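Local coordinates for lovastatin nonaketide synthase mokA (Monascus pilosus, PDB 6AD3), which catalyses the iterative nine-step assembly of the polyketide in monacolin K (lovastatin) biosynthesis, the present chain comprising its condensation domain, at residues A[259-262]-A[263-267]; A[389-392]-A[393-396]; A[397-400]-A[401-404]. The protein carries 1 engineered substitution. All blocks are in the same frame, centred on the assembly; numbering follows the deposited sequence.

Contacts 2 and 3 follow each other along helix 386-401 and the loop after it, their centres about 12 Å apart. Contact 1, the last turns of helix 256-266, packs against contact 3, with about 13 Å between centres. Two polar links join them: Tyr261 OH to Glu399 OE1 at 2.7 Å and Trp262 NE1 to His403 O at 2.9 Å, both probable hydrogen bonds. Contacts 1 and 2 do not touch, their nearest atoms being about 5 Å apart. Condensation domains consist of two lobes resembling chloramphenicol acetyltransferase, and all three contacts are structural packing within the C-terminal one, around the six-stranded sheet that ends in strand 371-377.

Contact 1 of 3, residues A[259-262]-A[263-267]; sequences LAYW and ESMHH
With chi1 at 172° the Tyr261 ring swings away from its own amide, beside the carbonyl carbon, and the Met265 chain runs extended from the next turn until its last bond bends (chi3 -71°), bringing the methyl up to the tyrosine. Met265 CE lies 3.5 Å from Tyr261 OH, approaching the phenol ring obliquely; the hydroxyl itself is hydrogen-bonded to Glu399 OE1. The same methyl is 3.6 Å from Trp262 CZ3, while the sulfur runs beside the indole. Met265 SD is 4.7 Å from the centroid of the Trp262 six-membered ring and 70° off its normal, an oblique Met-aromatic contact. The methionine end thus meets both aromatic residues. The two rings also pack on each other, Tyr261 CD2 lying above the centre of one face of the indole.

These are the closing turns of helix 256-266, and the backbone keeps the i to i-4 pattern from Glu263 N to Leu259 O through His266 N to Trp262 O. His267 is the first residue to leave helical geometry. Just before it, the His266 ring turns its edge to the carbonyl of the previous turn, with CD2 3.3 Å from Trp262 O; Met265 CG lies over one face of that imidazole. NE2 of the buried His266 is held by Pro374 O on strand 371-377, which also packs on Trp262.

On another side of the helix, Glu263 runs back along the preceding turn. Its CG is 3.2 Å from Leu259 O, and OE2 ends 3.9 Å from Leu259 CB. That oxygen forms a salt bridge with Arg414 on helix 408-414.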
loop_
_atom_site.group_PDB
_atom_site.type_symbol
_atom_site.label_atom_id
_atom_site.label_comp_id
_atom_site.label_asym_id
_atom_site.label_seq_id
_atom_site.Cartn_x
_atom_site.Cartn_y
_atom_site.Cartn_z
ATOM N N LEU A 259 1.165 -14.132 16.943
ATOM C CA LEU A 259 2.058 -14.959 16.163
ATOM C C LEU A 259 1.599 -16.414 16.074
ATOM O O LEU A 259 1.592 -16.991 14.995
ATOM C CB LEU A 259 3.475 -14.876 16.726
ATOM C CG LEU A 259 4.222 -13.597 16.358
ATOM C CD1 LEU A 259 5.477 -13.496 17.214
ATOM C CD2 LEU A 259 4.549 -13.530 14.880
ATOM N N ALA A 260 1.092 -16.960 17.173
ATOM C CA ALA A 260 0.630 -18.346 17.172
ATOM C C ALA A 260 -0.617 -18.489 16.309
ATOM O O ALA A 260 -0.786 -19.493 15.623
ATOM C CB ALA A 260 0.345 -18.834 18.604
ATOM N N TYR A 261 -1.461 -17.468 16.306
ATOM C CA TYR A 261 -2.648 -17.462 15.453
ATOM C C TYR A 261 -2.260 -17.555 13.992
ATOM O O TYR A 261 -2.748 -18.414 13.262
ATOM C CB TYR A 261 -3.460 -16.195 15.677
ATOM C CG TYR A 261 -4.583 -16.009 14.707
ATOM C CD1 TYR A 261 -5.799 -16.630 14.911
ATOM C CD2 TYR A 261 -4.439 -15.203 13.581
ATOM C CE1 TYR A 261 -6.863 -16.410 14.063
ATOM C CE2 TYR A 261 -5.498 -15.000 12.701
ATOM C CZ TYR A 261 -6.692 -15.644 12.925
ATOM O OH TYR A 261 -7.766 -15.441 12.080
ATOM N N TRP A 262 -1.348 -16.695 13.562
ATOM C CA TRP A 262 -0.929 -16.727 12.160
ATOM C C TRP A 262 -0.096 -17.950 11.822
ATOM O O TRP A 262 -0.243 -18.522 10.745
ATOM C CB TRP A 262 -0.193 -15.442 11.780
ATOM C CG TRP A 262 -1.046 -14.235 11.864
ATOM C CD1 TRP A 262 -0.965 -13.267 12.780
ATOM C CD2 TRP A 262 -2.116 -13.867 10.982
ATOM N NE1 TRP A 262 -1.927 -12.304 12.540
ATOM C CE2 TRP A 262 -2.656 -12.676 11.462
ATOM C CE3 TRP A 262 -2.742 -14.499 9.893
ATOM C CZ2 TRP A 262 -3.768 -12.059 10.871
ATOM C CZ3 TRP A 262 -3.810 -13.872 9.289
ATOM C CH2 TRP A 262 -4.292 -12.642 9.759
ATOM N N GLU A 263 0.726 -18.413 12.765
ATOM C CA GLU A 263 1.559 -19.570 12.517
ATOM C C GLU A 263 0.699 -20.813 12.367
ATOM O O GLU A 263 0.953 -21.665 11.532
ATOM C CB GLU A 263 2.555 -19.767 13.662
ATOM C CG GLU A 263 3.745 -18.827 13.571
ATOM C CD GLU A 263 4.783 -19.118 14.643
ATOM O OE1 GLU A 263 5.237 -20.284 14.739
ATOM O OE2 GLU A 263 5.146 -18.184 15.363
ATOM N N SER A 264 -0.301 -20.932 13.205
ATOM C CA SER A 264 -1.170 -22.105 13.126
ATOM C C SER A 264 -1.984 -22.080 11.823
ATOM O O SER A 264 -2.097 -23.098 11.118
ATOM C CB SER A 264 -2.090 -22.167 14.338
ATOM O OG SER A 264 -3.134 -23.081 14.068
ATOM N N MET A 265 -2.469 -20.892 11.431
ATOM C CA MET A 265 -3.217 -20.756 10.184
ATOM C C MET A 265 -2.417 -21.292 9.003
ATOM O O MET A 265 -2.975 -21.919 8.085
ATOM C CB MET A 265 -3.559 -19.281 9.936
ATOM C CG MET A 265 -4.307 -19.042 8.641
ATOM S SD MET A 265 -4.590 -17.283 8.337
ATOM C CE MET A 265 -5.824 -16.879 9.586
ATOM N N HIS A 266 -1.119 -20.990 9.004
ATOM C CA HIS A 266 -0.250 -21.254 7.858
ATOM C C HIS A 266 0.599 -22.512 7.976
ATOM O O HIS A 266 1.246 -22.933 7.012
ATOM C CB HIS A 266 0.620 -20.017 7.601
ATOM C CG HIS A 266 -0.159 -18.898 6.995
ATOM N ND1 HIS A 266 -0.642 -18.971 5.709
ATOM C CD2 HIS A 266 -0.750 -17.820 7.557
ATOM C CE1 HIS A 266 -1.413 -17.927 5.476
ATOM N NE2 HIS A 266 -1.504 -17.222 6.585
ATOM N N HIS A 267 0.399 -23.237 9.058
ATOM C CA HIS A 267 1.139 -24.496 9.254
ATOM C C HIS A 267 0.742 -25.554 8.191
ATOM O O HIS A 267 -0.408 -25.613 7.718
ATOM C CB HIS A 267 0.877 -25.046 10.666
ATOM C CG HIS A 267 1.824 -26.136 11.073
ATOM N ND1 HIS A 267 1.545 -27.478 10.900
ATOM C CD2 HIS A 267 3.054 -26.079 11.643
ATOM C CE1 HIS A 267 2.576 -28.195 11.316
ATOM N NE2 HIS A 267 3.521 -27.369 11.732
#

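Contact 2 of 3, residues A[389-392]-A[393-396]; sequences HLVA and TKDK
His389 O accepts two hydrogen bonds from Thr393, one residue gripping the carbonyl of the preceding turn through both backbone and side chain. The hydroxyl is the donor of the shorter bond, with OG1 2.7 Å from His389 O; the amide makes the usual helical bond, with Thr393 N at 2.8 Å from the same oxygen. The two donors come from opposite faces of the carbonyl plane. This is the familiar way for a threonine within an alpha-helix, here helix 386-401 of the condensation domain, to satisfy a buried hydroxyl. With chi1 at -64°, OG1 lies beside the threonine's backbone N and within range of the carbonyl, while the methyl CG2 is the branch anti to that N.

The hydroxyl oxygen also rides over the imidazole of His389, 3.9 Å above the ring plane and centred on one face. The far end of that buried ring is held from outside: NE2 is hydrogen-bonded to ND1 of His336 on helix 327-343, and the two imidazoles meet with their planes at about 45°. This bond helps fix the rotation of the His389 ring under the threonine hydroxyl. Helix 327-343 also backs the threonine through Ala333 and receives Leu390 on Phe330.

Lys396, on another side of the helix, makes a cation-pi contact with Phe377. Farther round, Val391 and Asp395 lie side by side one turn apart, CG1 of the valine 4.1 Å from OD2 of the aspartate. The Lys394 chain, bent in its middle, curls to its neighbour, where NZ forms a salt bridge with Asp395 OD1 at 2.9 Å, meeting the syn side of that oxygen 28° out of the carboxylate plane.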
loop_
_atom_site.group_PDB
_atom_site.type_symbol
_atom_site.label_atom_id
_atom_site.label_comp_id
_atom_site.label_asym_id
_atom_site.label_seq_id
_atom_site.Cartn_x
_atom_site.Cartn_y
_atom_site.Cartn_z
ATOM N N HIS A 389 -20.873 -16.692 1.653
ATOM C CA HIS A 389 -19.431 -16.474 1.570
ATOM C C HIS A 389 -19.079 -15.095 2.098
ATOM O O HIS A 389 -18.010 -14.899 2.682
ATOM C CB HIS A 389 -19.001 -16.606 0.146
ATOM C CG HIS A 389 -17.519 -16.574 -0.046
ATOM N ND1 HIS A 389 -16.666 -17.427 0.621
ATOM C CD2 HIS A 389 -16.761 -15.900 -0.936
ATOM C CE1 HIS A 389 -15.451 -17.312 0.112
ATOM N NE2 HIS A 389 -15.474 -16.352 -0.800
ATOM N N LEU A 390 -19.967 -14.137 1.865
ATOM C CA LEU A 390 -19.783 -12.787 2.376
ATOM C C LEU A 390 -19.771 -12.784 3.888
ATOM O O LEU A 390 -18.903 -12.170 4.543
ATOM C CB LEU A 390 -20.907 -11.882 1.858
ATOM C CG LEU A 390 -20.933 -10.456 2.381
ATOM C CD1 LEU A 390 -19.637 -9.710 2.100
ATOM C CD2 LEU A 390 -22.103 -9.701 1.777
ATOM N N VAL A 391 -20.721 -13.488 4.489
ATOM C CA VAL A 391 -20.775 -13.517 5.928
ATOM C C VAL A 391 -19.546 -14.225 6.472
ATOM O O VAL A 391 -18.946 -13.789 7.461
ATOM C CB VAL A 391 -22.084 -14.196 6.399
ATOM C CG1 VAL A 391 -22.009 -14.577 7.877
ATOM C CG2 VAL A 391 -23.254 -13.250 6.153
ATOM N N ALA A 392 -19.147 -15.316 5.833
ATOM C CA ALA A 392 -17.970 -16.065 6.318
ATOM C C ALA A 392 -16.703 -15.227 6.159
ATOM O O ALA A 392 -15.816 -15.245 7.008
ATOM C CB ALA A 392 -17.826 -17.383 5.593
ATOM N N THR A 393 -16.658 -14.443 5.102
ATOM C CA THR A 393 -15.502 -13.581 4.854
ATOM C C THR A 393 -15.476 -12.432 5.864
ATOM O O THR A 393 -14.422 -12.112 6.425
ATOM C CB THR A 393 -15.514 -13.053 3.412
ATOM O OG1 THR A 393 -15.366 -14.163 2.513
ATOM C CG2 THR A 393 -14.328 -12.073 3.169
ATOM N N LYS A 394 -16.639 -11.868 6.167
ATOM C CA LYS A 394 -16.762 -10.939 7.264
ATOM C C LYS A 394 -16.185 -11.504 8.588
ATOM O O LYS A 394 -15.453 -10.815 9.289
ATOM C CB LYS A 394 -18.221 -10.541 7.426
ATOM C CG LYS A 394 -18.499 -9.467 8.459
ATOM C CD LYS A 394 -19.110 -10.023 9.723
ATOM C CE LYS A 394 -20.434 -10.725 9.485
ATOM N NZ LYS A 394 -20.791 -11.575 10.662
ATOM N N ASP A 395 -16.550 -12.724 8.950
ATOM C CA ASP A 395 -16.046 -13.323 10.202
ATOM C C ASP A 395 -14.520 -13.547 10.154
ATOM O O ASP A 395 -13.808 -13.312 11.133
ATOM C CB ASP A 395 -16.756 -14.657 10.475
ATOM C CG ASP A 395 -18.230 -14.480 10.781
ATOM O OD1 ASP A 395 -18.626 -13.387 11.220
ATOM O OD2 ASP A 395 -19.006 -15.414 10.507
ATOM N N LYS A 396 -14.021 -13.897 8.977
ATOM C CA LYS A 396 -12.578 -14.164 8.776
ATOM C C LYS A 396 -11.781 -12.873 8.976
ATOM O O LYS A 396 -10.713 -12.861 9.601
ATOM C CB LYS A 396 -12.361 -14.717 7.362
ATOM C CG LYS A 396 -10.910 -15.002 6.988
ATOM C CD LYS A 396 -10.793 -15.821 5.683
ATOM C CE LYS A 396 -11.052 -17.294 5.944
ATOM N NZ LYS A 396 -9.968 -18.178 5.534
#

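Contact 3 of 3, residues A[397-400]-A[401-404]; sequences VREA and MQHA
The amide of Met401 is shared by two carbonyls of the preceding turn. Its N is 2.9 Å from Val397 O in a hydrogen bond that runs almost straight out from the carbonyl, and a weak second one goes to Arg398 O. Arg398 O receives two weak bonds in all, from Met401 N and Gln402 N. The spacing then shortens from four residues to three: Gln402 N bonds Glu399 O, and His403 N bonds Ala400 O at 2.9 Å. Both donors sit well above the plane of their carbonyl, by 64° and 53°. These are i+3 to i bonds of the kind found in 3-10 helix and in beta turns, and here they lead helix 386-401 into the loop before helix 408-414.

Met401 CG, set beside its own backbone N, passes 3.2 Å from Val397 O and 4.2 Å from Val397 CG1, the two chains lying alongside. The aliphatic part of Gln402 lies against the preceding carbonyls, CB 3.4 Å from Glu399 O and CG 3.6 Å from Arg398 O. The His403 ring comes in obliquely, CD2 3.3 Å from Glu399 O, while Gln402 CB lies over the rim of one of its faces. ND1 of this imidazole is hydrogen-bonded to Asp258 OD1, which helps fix its rotation.

The His403 ring stacks on Tyr261, whose hydroxyl is held by Glu399, so the turn is tied to helix 256-266. Val397 packs on Met328, Gln329 and Leu332 of helix 327-343, whereas strand 371-377 receives Ala400 on Leu375, and Met401 and Ala404 on Leu373.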
loop_
_atom_site.group_PDB
_atom_site.type_symbol
_atom_site.label_atom_id
_atom_site.label_comp_id
_atom_site.label_asym_id
_atom_site.label_seq_id
_atom_site.Cartn_x
_atom_site.Cartn_y
_atom_site.Cartn_z
ATOM N N VAL A 397 -12.305 -11.779 8.449
ATOM C CA VAL A 397 -11.662 -10.479 8.591
ATOM C C VAL A 397 -11.719 -9.959 10.024
ATOM O O VAL A 397 -10.701 -9.546 10.598
ATOM C CB VAL A 397 -12.326 -9.451 7.668
ATOM C CG1 VAL A 397 -11.893 -8.049 8.020
ATOM C CG2 VAL A 397 -12.041 -9.776 6.209
ATOM N N ARG A 398 -12.863 -10.129 10.661
ATOM C CA ARG A 398 -12.996 -9.697 12.059
ATOM C C ARG A 398 -12.024 -10.478 12.946
ATOM O O ARG A 398 -11.364 -9.905 13.812
ATOM C CB ARG A 398 -14.436 -9.854 12.553
ATOM C CG ARG A 398 -15.389 -8.825 11.951
ATOM C CD ARG A 398 -16.811 -9.045 12.491
ATOM N NE ARG A 398 -17.649 -7.860 12.375
ATOM C CZ ARG A 398 -18.897 -7.786 12.835
ATOM N NH1 ARG A 398 -19.454 -8.827 13.453
ATOM N NH2 ARG A 398 -19.586 -6.666 12.691
ATOM N N GLU A 399 -11.862 -11.757 12.677
ATOM C CA GLU A 399 -10.923 -12.552 13.463
ATOM C C GLU A 399 -9.477 -12.108 13.191
ATOM O O GLU A 399 -8.689 -11.953 14.105
ATOM C CB GLU A 399 -11.108 -14.023 13.154
ATOM C CG GLU A 399 -10.380 -14.948 14.099
ATOM C CD GLU A 399 -10.601 -16.397 13.722
ATOM O OE1 GLU A 399 -9.873 -16.905 12.843
ATOM O OE2 GLU A 399 -11.553 -16.989 14.240
ATOM N N ALA A 400 -9.144 -11.901 11.929
ATOM C CA ALA A 400 -7.827 -11.395 11.568
ATOM C C ALA A 400 -7.529 -10.086 12.308
ATOM O O ALA A 400 -6.414 -9.870 12.726
ATOM C CB ALA A 400 -7.706 -11.203 10.069
ATOM N N MET A 401 -8.529 -9.216 12.432
ATOM C CA MET A 401 -8.328 -7.881 12.985
ATOM C C MET A 401 -8.095 -7.918 14.496
ATOM O O MET A 401 -7.450 -7.015 15.051
ATOM C CB MET A 401 -9.523 -6.972 12.659
ATOM C CG MET A 401 -9.618 -6.611 11.193
ATOM S SD MET A 401 -8.111 -5.866 10.547
ATOM C CE MET A 401 -8.063 -4.345 11.454
ATOM N N GLN A 402 -8.404 -9.040 15.122
ATOM C CA GLN A 402 -7.999 -9.248 16.497
ATOM C C GLN A 402 -6.505 -9.535 16.653
ATOM O O GLN A 402 -6.012 -9.648 17.768
ATOM C CB GLN A 402 -8.827 -10.377 17.110
ATOM C CG GLN A 402 -10.296 -10.030 17.200
ATOM C CD GLN A 402 -11.129 -11.214 17.608
ATOM O OE1 GLN A 402 -10.723 -12.357 17.429
ATOM N NE2 GLN A 402 -12.299 -10.950 18.170
ATOM N N HIS A 403 -5.831 -9.836 15.546
ATOM C CA HIS A 403 -4.445 -10.253 15.607
ATOM C C HIS A 403 -3.679 -9.444 14.587
ATOM O O HIS A 403 -2.757 -9.945 13.980
ATOM C CB HIS A 403 -4.304 -11.746 15.265
ATOM C CG HIS A 403 -5.149 -12.638 16.123
ATOM N ND1 HIS A 403 -4.892 -12.827 17.459
ATOM C CD2 HIS A 403 -6.287 -13.320 15.860
ATOM C CE1 HIS A 403 -5.812 -13.621 17.978
ATOM N NE2 HIS A 403 -6.650 -13.964 17.020
ATOM N N ALA A 404 -4.059 -8.195 14.415
ATOM C CA ALA A 404 -3.519 -7.395 13.305
ATOM C C ALA A 404 -2.141 -6.749 13.566
ATOM O O ALA A 404 -1.588 -6.156 12.665
ATOM C CB ALA A 404 -4.503 -6.304 12.916
#